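Local coordinates for protein 4-hydroxythreonine-4-phosphate dehydrogenase (Legionella pneumophila subsp. pneumophila, PDB 6XMY) that probably catalyses the NAD-dependent oxidation of 4-phosphooxy-L-threonine, a step of pyridoxine 5'-phosphate biosynthesis, with the help of a divalent metal ion, at residues S16-G21 and G89-Q94; L28-T33 and S315-V320; G41-L46 and L75-V80; S51-S56 and G307-N312. One frame throughout, in Å; residues are numbered along the deposited sequence.

Contact 1 (S16-G21 and G89-Q94); sequences SGEPAG and GELNPQ
The carboxylate of Glu18 lies against a methyl group of Leu91: CD2 of Leu91 sits 3.7 Å from CD of Glu18, and the two side chains cross nearly at right angles. Glu18 gets there with CG anti to the backbone N (chi1 164°) and a bend at chi2, which swings the acid back over its own chain. There OE1 accepts from Ala20 N at 3.0 Å, met on the anti side and somewhat out of the carboxylate plane. A water 2.6 Å from OE1 of Glu18, placed to donate to it, accepts from Asn92 N at 2.8 Å, bridging the segments. The other tie is direct, from Gly89 N to a lone pair of Ala20 O at 2.8 Å, while CB of Ala20 rests on Glu90 O at 3.3 Å. Residues Glu18 to Gly21 form a type I beta turn, in the loop between strand 12-15 and helix 23-29. Glu18 also touches Thr301, which binds NAD, and Leu91 packs on Leu303 and His124, so the contact borders the cofactor cleft. OE1 thus joins the turn, through Ala20 N, to residues 89-94, through the water, which helps fix the rotation of the carboxylate while Leu91 CD2 packs against it.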
# COMPACT_ATOMS: atom_id res chain seq x y z
N SER A 16 -2.59 -9.40 -8.83
CA SER A 16 -1.61 -10.42 -8.47
C SER A 16 -0.16 -9.97 -8.69
O SER A 16 0.75 -10.72 -8.33
CB SER A 16 -1.92 -11.74 -9.18
OG SER A 16 -1.80 -11.63 -10.59
N GLY A 17 0.08 -8.79 -9.26
CA GLY A 17 1.40 -8.18 -9.20
C GLY A 17 2.43 -8.82 -10.14
O GLY A 17 2.09 -9.39 -11.18
N GLU A 18 3.70 -8.68 -9.77
CA GLU A 18 4.79 -9.20 -10.58
C GLU A 18 4.68 -10.72 -10.69
O GLU A 18 4.69 -11.41 -9.66
CB GLU A 18 6.12 -8.79 -9.95
CG GLU A 18 7.32 -9.57 -10.47
CD GLU A 18 7.46 -9.54 -11.97
OE1 GLU A 18 7.69 -10.63 -12.55
OE2 GLU A 18 7.34 -8.46 -12.58
N PRO A 19 4.51 -11.27 -11.89
CA PRO A 19 4.15 -12.69 -11.99
C PRO A 19 5.26 -13.64 -11.57
O PRO A 19 4.96 -14.75 -11.13
CB PRO A 19 3.80 -12.87 -13.47
CG PRO A 19 4.50 -11.75 -14.17
CD PRO A 19 4.49 -10.61 -13.20
N ALA A 20 6.53 -13.22 -11.68
CA ALA A 20 7.65 -14.07 -11.30
C ALA A 20 7.90 -14.07 -9.80
O ALA A 20 8.70 -14.89 -9.32
CB ALA A 20 8.93 -13.63 -12.03
N GLY A 21 7.27 -13.16 -9.06
CA GLY A 21 7.43 -13.05 -7.63
C GLY A 21 6.34 -13.77 -6.86
O GLY A 21 5.60 -14.60 -7.40
N GLY A 89 10.59 -16.77 -10.11
CA GLY A 89 11.82 -16.12 -9.69
C GLY A 89 12.59 -15.42 -10.79
O GLY A 89 13.59 -14.76 -10.49
N GLU A 90 12.16 -15.54 -12.04
CA GLU A 90 12.90 -15.02 -13.19
C GLU A 90 12.16 -13.81 -13.75
O GLU A 90 11.14 -13.95 -14.43
CB GLU A 90 13.07 -16.11 -14.25
CG GLU A 90 13.71 -15.65 -15.55
CD GLU A 90 15.22 -15.47 -15.46
OE1 GLU A 90 15.89 -16.29 -14.81
OE2 GLU A 90 15.73 -14.49 -16.05
N LEU A 91 12.67 -12.61 -13.46
CA LEU A 91 12.06 -11.41 -14.01
C LEU A 91 12.14 -11.43 -15.52
O LEU A 91 13.13 -11.87 -16.11
CB LEU A 91 12.80 -10.17 -13.50
CG LEU A 91 12.60 -9.80 -12.04
CD1 LEU A 91 13.55 -8.67 -11.66
CD2 LEU A 91 11.16 -9.40 -11.77
N ASN A 92 11.10 -10.93 -16.16
CA ASN A 92 11.07 -10.83 -17.61
C ASN A 92 10.51 -9.47 -17.97
O ASN A 92 9.33 -9.19 -17.70
CB ASN A 92 10.22 -11.97 -18.19
CG ASN A 92 10.18 -11.96 -19.70
OD1 ASN A 92 10.66 -11.03 -20.34
ND2 ASN A 92 9.57 -13.00 -20.29
N PRO A 93 11.31 -8.58 -18.55
CA PRO A 93 10.79 -7.26 -18.92
C PRO A 93 9.65 -7.32 -19.91
O PRO A 93 8.85 -6.37 -19.98
CB PRO A 93 12.02 -6.55 -19.51
CG PRO A 93 13.19 -7.24 -18.87
CD PRO A 93 12.77 -8.68 -18.76
N GLN A 94 9.52 -8.41 -20.67
CA GLN A 94 8.41 -8.52 -21.60
C GLN A 94 7.07 -8.62 -20.90
O GLN A 94 6.04 -8.40 -21.54
CB GLN A 94 8.60 -9.72 -22.52
CG GLN A 94 9.69 -9.53 -23.54
CD GLN A 94 9.73 -10.66 -24.53
OE1 GLN A 94 8.69 -11.17 -24.94
NE2 GLN A 94 10.94 -11.07 -24.90
O HOH W 1 8.54 -10.62 -15.04

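Contact 2 (L28-T33 and S315-V320); sequences LALAET and SMLAAV
Leu30 and Leu317 make the same choice at chi1, -59° and -73°: in each, CG stands opposite the carbonyl carbon and beside the backbone N. This turns the ends of both side chains into the gap between the segments, where they run antiparallel alongside one another, with CD2 of Leu30 3.8 Å from CD2 of Leu317. The two branches of Leu30 divide the work. CD1 meets CG2 of Val320 tip to tip at 4.1 Å, whereas CD2, besides touching Leu317, comes within 4.3 Å of CG of Met316. Met316 and Val320 are one helical turn apart, with Leu317 beside them, so the leucine lies across one side of helix 314-328. The first segment belongs to helix 23-29 and the chain that follows. The contact thus joins two helical elements from distant parts of the chain beside the parallel strands 12-15 and 117-120: Met316 and Val320 also pack on Ile14 and Val119 of those strands. Thr33 adds a smaller touch, its CG2 reaching CD2 of Leu317 at 4.1 Å. What fixes this methyl is the hydroxyl: OG1 of Thr33 donates to Leu30 O at 2.8 Å, 19° off the plane of that carbonyl, and also bonds to Leu35 N. Leu30 O takes a second bond from Thr33 N at 3.1 Å, while Thr33 O is bonded to NZ of Lys70.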
# COMPACT_ATOMS: atom_id res chain seq x y z
N LEU A 28 -3.04 -17.17 -4.40
CA LEU A 28 -3.47 -18.55 -4.25
C LEU A 28 -3.77 -18.88 -2.80
O LEU A 28 -4.67 -19.68 -2.52
CB LEU A 28 -2.41 -19.50 -4.83
CG LEU A 28 -2.16 -19.35 -6.33
CD1 LEU A 28 -0.96 -20.18 -6.77
CD2 LEU A 28 -3.40 -19.73 -7.15
N ALA A 29 -3.04 -18.26 -1.85
CA ALA A 29 -3.34 -18.45 -0.44
C ALA A 29 -4.75 -18.00 -0.06
O ALA A 29 -5.30 -18.48 0.93
CB ALA A 29 -2.31 -17.72 0.42
N LEU A 30 -5.34 -17.09 -0.84
CA LEU A 30 -6.70 -16.65 -0.56
C LEU A 30 -7.73 -17.71 -0.92
O LEU A 30 -8.89 -17.57 -0.52
CB LEU A 30 -6.98 -15.35 -1.31
CG LEU A 30 -6.03 -14.20 -0.94
CD1 LEU A 30 -6.23 -12.97 -1.81
CD2 LEU A 30 -6.15 -13.84 0.55
N ALA A 31 -7.34 -18.75 -1.66
CA ALA A 31 -8.31 -19.74 -2.12
C ALA A 31 -8.95 -20.47 -0.95
O ALA A 31 -10.11 -20.89 -1.04
CB ALA A 31 -7.65 -20.75 -3.06
N GLU A 32 -8.23 -20.61 0.15
CA GLU A 32 -8.75 -21.36 1.28
C GLU A 32 -9.61 -20.53 2.22
O GLU A 32 -10.20 -21.09 3.16
CB GLU A 32 -7.60 -22.05 2.02
CG GLU A 32 -6.99 -23.15 1.17
CD GLU A 32 -8.04 -24.16 0.74
OE1 GLU A 32 -9.02 -24.38 1.48
OE2 GLU A 32 -7.89 -24.74 -0.36
N THR A 33 -9.71 -19.23 1.99
CA THR A 33 -10.51 -18.34 2.81
C THR A 33 -11.91 -18.19 2.21
O THR A 33 -12.20 -18.67 1.12
CB THR A 33 -9.86 -16.96 2.89
OG1 THR A 33 -10.05 -16.26 1.66
CG2 THR A 33 -8.36 -17.09 3.17
N SER A 315 0.68 -10.36 5.66
CA SER A 315 0.42 -9.01 5.17
C SER A 315 -0.68 -8.99 4.12
O SER A 315 -1.57 -8.13 4.17
CB SER A 315 1.70 -8.38 4.62
OG SER A 315 1.43 -7.07 4.16
N MET A 316 -0.66 -9.93 3.17
CA MET A 316 -1.74 -10.00 2.19
C MET A 316 -3.09 -10.19 2.86
O MET A 316 -4.07 -9.51 2.53
CB MET A 316 -1.46 -11.12 1.19
CG MET A 316 -2.63 -11.35 0.22
SD MET A 316 -3.07 -9.93 -0.82
CE MET A 316 -1.84 -10.09 -2.11
N LEU A 317 -3.16 -11.11 3.83
CA LEU A 317 -4.43 -11.36 4.50
C LEU A 317 -4.90 -10.12 5.24
O LEU A 317 -6.09 -9.77 5.19
CB LEU A 317 -4.31 -12.55 5.46
CG LEU A 317 -4.23 -13.93 4.80
CD1 LEU A 317 -3.72 -14.97 5.81
CD2 LEU A 317 -5.59 -14.33 4.26
N ALA A 318 -3.99 -9.43 5.92
CA ALA A 318 -4.34 -8.18 6.59
C ALA A 318 -4.78 -7.11 5.60
O ALA A 318 -5.72 -6.35 5.88
CB ALA A 318 -3.15 -7.69 7.42
N ALA A 319 -4.14 -7.05 4.42
CA ALA A 319 -4.49 -6.04 3.43
C ALA A 319 -5.88 -6.27 2.86
O ALA A 319 -6.65 -5.32 2.66
CB ALA A 319 -3.46 -6.02 2.30
N VAL A 320 -6.23 -7.53 2.61
CA VAL A 320 -7.57 -7.87 2.14
C VAL A 320 -8.60 -7.56 3.22
O VAL A 320 -9.65 -6.98 2.94
CB VAL A 320 -7.62 -9.35 1.70
CG1 VAL A 320 -9.05 -9.74 1.35
CG2 VAL A 320 -6.69 -9.59 0.50

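Contact 3 (G41-L46 and L75-V80); sequences GDLSLL and LTVWPV
Gly41 pairs with Pro79 in a parallel bridge at the ends of neighbouring strands 37-41 and 74-79, just where the first strand gives way to helix 43-52. Its carbonyl does most of the pairing. Gly41 O accepts from Val80 N at 3.0 Å, the donor standing well above the carbonyl plane, and the same oxygen receives a CA-H...O contact from Pro79 CA at 3.3 Å. Toward the same strand its amide gives a weak but straight bond, Gly41 N to Trp78 O at 3.4 Å. The next amide looks elsewhere: Asp42 N is bonded to the hydroxyl of Tyr98 on helix 96-111. Asp42 itself is the N-cap of helix 43-52. With CG anti to the backbone N (chi1 179°), its OD1 accepts from Leu45 N at 2.8 Å, from above the carboxylate plane, and OD2 takes the amide of Cys82. The acid thus caps Leu45 N and ties the helix start to the chain just after strand 74-79. The helix dipole would probably favour the charged form. Next to the bridge the first turn of the helix packs on Val77, which Leu43 crosses at a slant and Leu46 meets head on: CD1 of Leu43 lies 4.0 Å and CD1 of Leu46 3.8 Å from CG2 of Val77.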
# COMPACT_ATOMS: atom_id res chain seq x y z
N GLY A 41 -5.12 -11.54 -12.97
CA GLY A 41 -3.86 -12.17 -13.31
C GLY A 41 -4.06 -13.19 -14.41
O GLY A 41 -5.18 -13.48 -14.83
N ASP A 42 -2.94 -13.73 -14.87
CA ASP A 42 -2.95 -14.73 -15.92
C ASP A 42 -3.41 -16.06 -15.34
O ASP A 42 -2.83 -16.56 -14.38
CB ASP A 42 -1.54 -14.80 -16.52
CG ASP A 42 -1.41 -15.83 -17.62
OD1 ASP A 42 -1.72 -17.00 -17.37
OD2 ASP A 42 -0.96 -15.46 -18.72
N LEU A 43 -4.48 -16.63 -15.91
CA LEU A 43 -5.05 -17.84 -15.34
C LEU A 43 -4.10 -19.03 -15.46
O LEU A 43 -3.96 -19.82 -14.52
CB LEU A 43 -6.40 -18.14 -15.98
CG LEU A 43 -7.11 -19.41 -15.51
CD1 LEU A 43 -7.39 -19.34 -14.01
CD2 LEU A 43 -8.41 -19.59 -16.29
N SER A 44 -3.44 -19.18 -16.61
CA SER A 44 -2.46 -20.25 -16.77
C SER A 44 -1.34 -20.13 -15.75
O SER A 44 -0.85 -21.14 -15.22
CB SER A 44 -1.87 -20.22 -18.17
OG SER A 44 -2.87 -20.47 -19.14
N LEU A 45 -0.90 -18.90 -15.48
CA LEU A 45 0.12 -18.66 -14.47
C LEU A 45 -0.36 -19.10 -13.10
O LEU A 45 0.36 -19.79 -12.36
CB LEU A 45 0.47 -17.17 -14.44
CG LEU A 45 1.13 -16.69 -13.15
CD1 LEU A 45 2.56 -17.24 -13.03
CD2 LEU A 45 1.15 -15.18 -13.13
N LEU A 46 -1.57 -18.71 -12.72
CA LEU A 46 -2.10 -19.09 -11.41
C LEU A 46 -2.23 -20.60 -11.29
O LEU A 46 -1.88 -21.18 -10.26
CB LEU A 46 -3.42 -18.37 -11.15
CG LEU A 46 -3.26 -16.86 -10.94
CD1 LEU A 46 -4.59 -16.13 -11.07
CD2 LEU A 46 -2.64 -16.59 -9.57
N LEU A 75 -11.11 -20.27 -6.37
CA LEU A 75 -10.51 -18.97 -6.58
C LEU A 75 -11.07 -18.42 -7.88
O LEU A 75 -10.99 -19.09 -8.92
CB LEU A 75 -8.99 -19.07 -6.64
CG LEU A 75 -8.28 -17.72 -6.48
CD1 LEU A 75 -8.55 -17.10 -5.12
CD2 LEU A 75 -6.80 -17.96 -6.68
N THR A 76 -11.64 -17.23 -7.82
CA THR A 76 -12.22 -16.59 -8.99
C THR A 76 -11.21 -15.62 -9.58
O THR A 76 -10.60 -14.82 -8.85
CB THR A 76 -13.52 -15.87 -8.60
OG1 THR A 76 -14.48 -16.85 -8.19
CG2 THR A 76 -14.08 -15.08 -9.79
N VAL A 77 -11.02 -15.70 -10.90
CA VAL A 77 -9.98 -14.97 -11.60
C VAL A 77 -10.61 -14.16 -12.72
O VAL A 77 -11.47 -14.67 -13.46
CB VAL A 77 -8.93 -15.95 -12.18
CG1 VAL A 77 -7.83 -15.20 -12.94
CG2 VAL A 77 -8.35 -16.85 -11.07
N TRP A 78 -10.16 -12.91 -12.87
CA TRP A 78 -10.37 -12.08 -14.05
C TRP A 78 -9.12 -12.24 -14.90
O TRP A 78 -8.09 -11.63 -14.62
CB TRP A 78 -10.57 -10.61 -13.66
CG TRP A 78 -10.85 -9.69 -14.83
CD1 TRP A 78 -10.06 -9.49 -15.92
CD2 TRP A 78 -12.01 -8.86 -15.03
NE1 TRP A 78 -10.64 -8.59 -16.79
CE2 TRP A 78 -11.84 -8.20 -16.26
CE3 TRP A 78 -13.17 -8.62 -14.28
CZ2 TRP A 78 -12.79 -7.30 -16.77
CZ3 TRP A 78 -14.13 -7.72 -14.79
CH2 TRP A 78 -13.92 -7.08 -16.02
N PRO A 79 -9.16 -13.07 -15.94
CA PRO A 79 -7.92 -13.40 -16.65
C PRO A 79 -7.35 -12.21 -17.42
O PRO A 79 -8.07 -11.46 -18.09
CB PRO A 79 -8.34 -14.52 -17.61
CG PRO A 79 -9.56 -15.12 -16.93
CD PRO A 79 -10.27 -13.92 -16.39
N VAL A 80 -6.04 -12.05 -17.32
CA VAL A 80 -5.27 -11.07 -18.08
C VAL A 80 -4.02 -11.80 -18.54
O VAL A 80 -3.30 -12.35 -17.70
CB VAL A 80 -4.87 -9.86 -17.22
CG1 VAL A 80 -4.12 -8.84 -18.06
CG2 VAL A 80 -6.09 -9.23 -16.54

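Contact 4 (S51-S56 and G307-N312); sequences SELNLS and GKNKAN. With NAD (nicotinamide-adenine-dinucleotide), chain B; EDO (1,2-ethanediol), chain E.
The carboxylate of Glu52 has several partners. Its OE1 accepts from Ser88 OG, with Arg49 adding a long, weak ion pair; a 1,2-ethanediol, probably from the crystallisation liquor, also lies against OE1, but doubtfully close. OE2 of Glu52 takes a water at 2.5 Å, which in turn accepts a weak bond from NZ of Lys308. An extended chain, with CG anti to the backbone N (chi1 -175°), carries this acid out to the backbone of Gly307, where CD lies 3.8 Å from Gly307 CA. A second water donates to both Glu52 O and Gly307 O, the latter at 2.8 Å, so the two main chains are joined through solvent. The direct bond is made by Asn309: ND2 donates to Leu53 O at 3.0 Å, with the oxygen close to the amide plane. The same amide slants across the leucine, its OD1 3.5 Å from CD2 of Leu53. That methyl also presses on the peptide after Gly307, 3.5 Å from its carbonyl carbon, and Leu53 continues inward onto Leu28 and Asp25 of helix 23-29. Further along, Asn312 pairs its backbone with the adenine of NAD: its N donates almost straight to N1A at 2.8 Å, and its O accepts from N6A. Residues 51-56 end helix 43-52 in a Schellman motif at Asn54, and this helix terminus packs beside one end of the loop whose other end forms the adenine site of the cofactor pocket.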
# COMPACT_ATOMS: atom_id res chain seq x y z
N SER A 51 0.13 -25.61 -9.08
CA SER A 51 0.74 -26.93 -9.26
C SER A 51 2.15 -26.97 -8.67
O SER A 51 2.51 -27.94 -8.00
CB SER A 51 0.77 -27.30 -10.74
OG SER A 51 -0.54 -27.54 -11.22
N GLU A 52 2.95 -25.92 -8.90
CA GLU A 52 4.30 -25.90 -8.35
C GLU A 52 4.27 -25.93 -6.83
O GLU A 52 5.15 -26.53 -6.19
CB GLU A 52 5.04 -24.65 -8.85
CG GLU A 52 6.50 -24.62 -8.42
CD GLU A 52 7.25 -23.38 -8.91
OE1 GLU A 52 6.63 -22.48 -9.49
OE2 GLU A 52 8.48 -23.32 -8.70
N LEU A 53 3.25 -25.30 -6.23
CA LEU A 53 3.07 -25.26 -4.78
C LEU A 53 2.34 -26.48 -4.24
O LEU A 53 2.11 -26.55 -3.03
CB LEU A 53 2.32 -23.99 -4.38
CG LEU A 53 3.04 -22.68 -4.65
CD1 LEU A 53 2.10 -21.51 -4.44
CD2 LEU A 53 4.27 -22.54 -3.74
N ASN A 54 1.97 -27.43 -5.10
CA ASN A 54 1.24 -28.63 -4.69
C ASN A 54 -0.11 -28.30 -4.05
O ASN A 54 -0.56 -29.00 -3.14
CB ASN A 54 2.09 -29.55 -3.81
CG ASN A 54 3.31 -30.08 -4.52
OD1 ASN A 54 3.22 -30.59 -5.64
ND2 ASN A 54 4.47 -29.95 -3.89
N LEU A 55 -0.75 -27.24 -4.52
CA LEU A 55 -2.04 -26.80 -4.02
C LEU A 55 -3.14 -27.32 -4.93
O LEU A 55 -2.99 -27.34 -6.15
CB LEU A 55 -2.12 -25.27 -4.01
CG LEU A 55 -1.16 -24.53 -3.07
CD1 LEU A 55 -1.29 -23.02 -3.27
CD2 LEU A 55 -1.41 -24.92 -1.62
N SER A 56 -4.25 -27.75 -4.32
CA SER A 56 -5.43 -28.20 -5.05
C SER A 56 -6.48 -27.10 -4.97
O SER A 56 -7.13 -26.92 -3.94
CB SER A 56 -5.95 -29.51 -4.46
OG SER A 56 -5.01 -30.56 -4.62
N GLY A 307 7.14 -19.74 -5.66
CA GLY A 307 6.95 -21.15 -5.90
C GLY A 307 7.51 -22.07 -4.84
O GLY A 307 7.52 -23.29 -5.05
N LYS A 308 7.96 -21.54 -3.70
CA LYS A 308 8.69 -22.35 -2.72
C LYS A 308 7.91 -22.67 -1.45
O LYS A 308 8.44 -23.39 -0.60
CB LYS A 308 10.00 -21.65 -2.31
CG LYS A 308 10.91 -21.29 -3.46
CD LYS A 308 11.48 -22.51 -4.13
CE LYS A 308 12.54 -22.12 -5.14
NZ LYS A 308 12.86 -23.25 -6.06
N ASN A 309 6.71 -22.11 -1.28
CA ASN A 309 5.92 -22.31 -0.06
C ASN A 309 6.65 -21.82 1.19
O ASN A 309 6.60 -22.46 2.24
CB ASN A 309 5.48 -23.77 0.10
CG ASN A 309 4.15 -24.04 -0.54
OD1 ASN A 309 3.25 -23.20 -0.51
ND2 ASN A 309 4.01 -25.22 -1.14
N LYS A 310 7.32 -20.68 1.09
CA LYS A 310 8.05 -20.12 2.23
C LYS A 310 7.52 -18.78 2.69
O LYS A 310 7.64 -18.45 3.87
CB LYS A 310 9.54 -19.98 1.91
CG LYS A 310 10.30 -21.30 1.93
CD LYS A 310 10.02 -22.05 3.23
CE LYS A 310 11.10 -23.08 3.54
NZ LYS A 310 11.21 -24.13 2.50
N ALA A 311 6.95 -17.99 1.79
CA ALA A 311 6.48 -16.65 2.12
C ALA A 311 5.34 -16.69 3.12
O ALA A 311 4.50 -17.60 3.13
CB ALA A 311 6.01 -15.94 0.85
N ASN A 312 5.31 -15.67 3.96
CA ASN A 312 4.27 -15.50 4.97
C ASN A 312 3.13 -14.70 4.35
O ASN A 312 3.36 -13.59 3.87
CB ASN A 312 4.86 -14.73 6.14
CG ASN A 312 3.96 -14.73 7.35
OD1 ASN A 312 2.76 -14.51 7.24
ND2 ASN A 312 4.53 -14.98 8.52
PA NAD B . 11.22 -7.57 -0.44
O1A NAD B . 11.08 -8.28 -1.77
O2A NAD B . 10.20 -7.46 0.67
O5B NAD B . 12.51 -8.50 0.22
C5B NAD B . 12.88 -8.04 1.50
C4B NAD B . 13.10 -9.24 2.44
O4B NAD B . 11.81 -9.67 2.94
C3B NAD B . 13.71 -10.42 1.63
O3B NAD B . 14.60 -11.06 2.52
C2B NAD B . 12.45 -11.27 1.29
O2B NAD B . 12.73 -12.64 1.17
C1B NAD B . 11.60 -11.03 2.57
N9A NAD B . 10.16 -11.10 2.33
C8A NAD B . 9.34 -10.23 1.58
N7A NAD B . 8.07 -10.60 1.60
C5A NAD B . 8.03 -11.73 2.40
C6A NAD B . 6.98 -12.58 2.80
N6A NAD B . 5.71 -12.33 2.41
N1A NAD B . 7.24 -13.66 3.61
C2A NAD B . 8.54 -13.86 3.98
N3A NAD B . 9.64 -13.14 3.68
C4A NAD B . 9.34 -12.07 2.87
O3 NAD B . 11.68 -6.07 -0.86
PN NAD B . 13.04 -5.59 -1.53
O1N NAD B . 13.46 -4.23 -1.02
O2N NAD B . 13.91 -6.76 -1.81
O5D NAD B . 12.52 -5.11 -3.16
C5D NAD B . 12.12 -6.16 -3.98
C4D NAD B . 11.20 -5.56 -5.05
O4D NAD B . 9.90 -5.38 -4.45
C3D NAD B . 11.70 -4.14 -5.47
O3D NAD B . 11.40 -4.01 -6.83
C2D NAD B . 10.80 -3.20 -4.63
O2D NAD B . 10.53 -1.96 -5.22
C1D NAD B . 9.50 -4.04 -4.71
N1N NAD B . 8.53 -3.67 -3.62
C2N NAD B . 7.22 -3.56 -4.02
C3N NAD B . 6.23 -3.22 -3.08
C7N NAD B . 4.85 -3.14 -3.61
O7N NAD B . 4.61 -3.41 -4.79
N7N NAD B . 3.86 -2.78 -2.72
C4N NAD B . 6.58 -3.00 -1.74
C5N NAD B . 7.93 -3.13 -1.37
C6N NAD B . 8.91 -3.46 -2.33
C1 EDO E . 4.67 -20.52 -13.07
O1 EDO E . 5.61 -19.50 -12.72
C2 EDO E . 5.09 -21.81 -12.38
O2 EDO E . 4.98 -21.59 -10.97
O HOH W 2 10.33 -22.09 -7.47
O HOH W 3 6.94 -25.69 -3.79

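Overall arrangement
Contact 2 is the buried one, made by carbon-carbon contacts of side chains; contact 4 lies at the surface and relies on waters and an amide, while contacts 1 and 3 are intermediate and use backbone bonds. Contacts 3 and 4 share helix 43-52, taking its start and its end, with centres 16 Å apart. Leu28 touches both, reaching Leu46 and Leu75 of contact 3 and Leu53 and Leu55 of contact 4, so helix 23-29 joins them to contact 2. Contact 1 meets contact 3 through Ser16 on Gly41 and Pro19 on Leu45. Contacts 1 and 4 stand near different parts of the NAD site without touching each other.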